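Local coordinates for Acarbose/maltose binding protein GacH (PDB 3K01) that binds acarbose and an acarbose homolog, and probably maltose-type sugars, as the solute receptor of a bacterial ABC transporter, at residues D118-A123 / T337-Y342. Numbering follows the deposited sequence.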
loop_
_atom_site.group_PDB
_atom_site.type_symbol
_atom_site.label_atom_id
_atom_site.label_comp_id
_atom_site.label_asym_id
_atom_site.label_seq_id
_atom_site.Cartn_x
_atom_site.Cartn_y
_atom_site.Cartn_z
ATOM N N ASP A 118 -1.837 -0.245 19.818
ATOM C CA ASP A 118 -2.140 1.008 19.219
ATOM C C ASP A 118 -2.191 0.894 17.679
ATOM O O ASP A 118 -2.831 1.667 17.030
ATOM C CB ASP A 118 -1.018 1.976 19.658
ATOM C CG ASP A 118 -1.355 3.438 19.484
ATOM O OD1 ASP A 118 -2.493 3.850 19.387
ATOM O OD2 ASP A 118 -0.412 4.218 19.500
ATOM N N HIS A 119 -1.500 -0.063 17.078
ATOM C CA HIS A 119 -1.422 -0.042 15.607
ATOM C C HIS A 119 -2.700 -0.526 14.940
ATOM O O HIS A 119 -3.381 -1.427 15.439
ATOM C CB HIS A 119 -0.241 -0.855 15.109
ATOM C CG HIS A 119 1.072 -0.316 15.554
ATOM N ND1 HIS A 119 1.680 0.759 14.946
ATOM C CD2 HIS A 119 1.882 -0.679 16.575
ATOM C CE1 HIS A 119 2.824 1.017 15.550
ATOM N NE2 HIS A 119 2.957 0.170 16.559
ATOM N N LEU A 120 -3.021 0.078 13.800
ATOM C CA LEU A 120 -4.087 -0.431 12.943
ATOM C C LEU A 120 -3.889 -1.924 12.717
ATOM O O LEU A 120 -2.771 -2.385 12.532
ATOM C CB LEU A 120 -4.073 0.307 11.608
ATOM C CG LEU A 120 -4.493 1.783 11.666
ATOM C CD1 LEU A 120 -4.115 2.480 10.353
ATOM C CD2 LEU A 120 -5.990 1.965 11.959
ATOM N N PRO A 121 -4.990 -2.699 12.705
ATOM C CA PRO A 121 -4.814 -4.166 12.695
ATOM C C PRO A 121 -4.074 -4.668 11.444
ATOM O O PRO A 121 -3.236 -5.576 11.517
ATOM C CB PRO A 121 -6.257 -4.692 12.762
ATOM C CG PRO A 121 -7.083 -3.568 12.224
ATOM C CD PRO A 121 -6.409 -2.311 12.751
ATOM N N GLN A 122 -4.336 -4.055 10.295
ATOM C CA GLN A 122 -3.661 -4.483 9.086
ATOM C C GLN A 122 -2.154 -4.217 9.166
ATOM O O GLN A 122 -1.346 -5.000 8.700
ATOM C CB GLN A 122 -4.219 -3.773 7.840
ATOM C CG GLN A 122 -5.701 -4.006 7.602
ATOM C CD GLN A 122 -6.555 -2.920 8.243
ATOM O OE1 GLN A 122 -6.155 -2.282 9.230
ATOM N NE2 GLN A 122 -7.740 -2.693 7.677
ATOM N N ALA A 123 -1.799 -3.054 9.715
ATOM C CA ALA A 123 -0.398 -2.681 9.852
ATOM C C ALA A 123 0.311 -3.625 10.825
ATOM O O ALA A 123 1.402 -4.109 10.514
ATOM C CB ALA A 123 -0.275 -1.221 10.306
ATOM N N THR A 337 0.439 4.591 11.471
ATOM C CA THR A 337 -0.196 3.323 11.769
ATOM C C THR A 337 -0.800 3.293 13.153
ATOM O O THR A 337 -1.620 2.425 13.445
ATOM C CB THR A 337 0.778 2.172 11.661
ATOM O OG1 THR A 337 1.816 2.325 12.656
ATOM C CG2 THR A 337 1.394 2.140 10.286
ATOM N N ARG A 338 -0.441 4.226 14.011
ATOM C CA ARG A 338 -0.950 4.224 15.408
ATOM C C ARG A 338 -2.292 4.922 15.513
ATOM O O ARG A 338 -2.405 6.036 15.128
ATOM C CB ARG A 338 0.061 4.915 16.312
ATOM C CG ARG A 338 1.254 4.016 16.640
ATOM C CD ARG A 338 2.241 4.722 17.563
ATOM N NE ARG A 338 3.305 3.826 17.964
ATOM C CZ ARG A 338 3.173 2.986 18.954
ATOM N NH1 ARG A 338 2.232 3.121 19.833
ATOM N NH2 ARG A 338 4.036 2.039 19.099
ATOM N N THR A 339 -3.286 4.243 16.042
ATOM C CA THR A 339 -4.618 4.825 16.112
ATOM C C THR A 339 -4.626 6.109 16.947
ATOM O O THR A 339 -5.329 7.066 16.619
ATOM C CB THR A 339 -5.659 3.810 16.616
ATOM O OG1 THR A 339 -5.343 3.438 17.959
ATOM C CG2 THR A 339 -5.665 2.570 15.758
ATOM N N SER A 340 -3.803 6.148 17.985
ATOM C CA SER A 340 -3.731 7.317 18.865
ATOM C C SER A 340 -3.290 8.558 18.121
ATOM O O SER A 340 -3.728 9.680 18.450
ATOM C CB SER A 340 -2.778 7.071 20.044
ATOM O OG SER A 340 -1.418 6.928 19.628
ATOM N N VAL A 341 -2.424 8.386 17.116
ATOM C CA VAL A 341 -1.848 9.542 16.449
ATOM C C VAL A 341 -2.900 10.275 15.610
ATOM O O VAL A 341 -2.845 11.489 15.454
ATOM C CB VAL A 341 -0.629 9.113 15.605
ATOM C CG1 VAL A 341 -0.057 10.265 14.803
ATOM C CG2 VAL A 341 0.456 8.553 16.539
ATOM N N TYR A 342 -3.900 9.547 15.116
ATOM C CA TYR A 342 -4.996 10.169 14.362
ATOM C C TYR A 342 -5.845 11.106 15.205
ATOM O O TYR A 342 -6.573 11.921 14.653
ATOM C CB TYR A 342 -5.887 9.092 13.705
ATOM C CG TYR A 342 -5.225 8.435 12.512
ATOM C CD1 TYR A 342 -5.300 9.017 11.255
ATOM C CD2 TYR A 342 -4.523 7.240 12.648
ATOM C CE1 TYR A 342 -4.679 8.423 10.154
ATOM C CE2 TYR A 342 -3.932 6.623 11.569
ATOM C CZ TYR A 342 -4.006 7.221 10.319
ATOM O OH TYR A 342 -3.410 6.648 9.226
HETATM O O HOH W 1 5.586 -0.362 17.438
#
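Asp118 spreads its carboxylate across the turn that begins at Arg338, and both oxygens find partners there. With CG anti to the backbone N (chi1 -163°), OD1 accepts the backbone N-H of Ser340 on its syn side at 3.0 Å. OD2 forms a salt bridge with Arg338 NH1 (2.9 Å), using the anti lone pair, while Ser340 OG lies 2.9 Å from the same OD2. A short acidic side chain suits this place: it meets the backbone N-H of Ser340 and a guanidinium at once, which would probably favour its charged form.

The main chains join as a single beta bridge between His119 and Arg338. Thr339 N donates to Asp118 O at 2.8 Å in a straight bond, and Leu120 N to Thr337 O at 2.8 Å. His119 ND1 donates a hydrogen bond to Thr337 OG1 (2.8 Å), close to the imidazole plane; OG1 is held as well by Gln325, so one hydroxyl links ring and helix. Threonine suits 337 because its other branch, methyl CG2, packs on Ala123 CB at 3.8 Å. His119 NE2 sits over one face of the Arg338 guanidinium, the planes 64° apart, and a water bonds to NE2. Leu120, apolar as its buried site requires, touches Thr339 CG2 through CD2 (3.9 Å).

Arg338 NE donates to Ser320 O, which helps to position the guanidinium. The contact thus ties the start of helix 121-125, with Leu120 at its N-cap position, to the loop between helices 322-332 and 345-348, with His119, Ala123 and Thr337 resting on Pro137 of strand 132-148 and Leu120 reaching Val360 of helix 351-360.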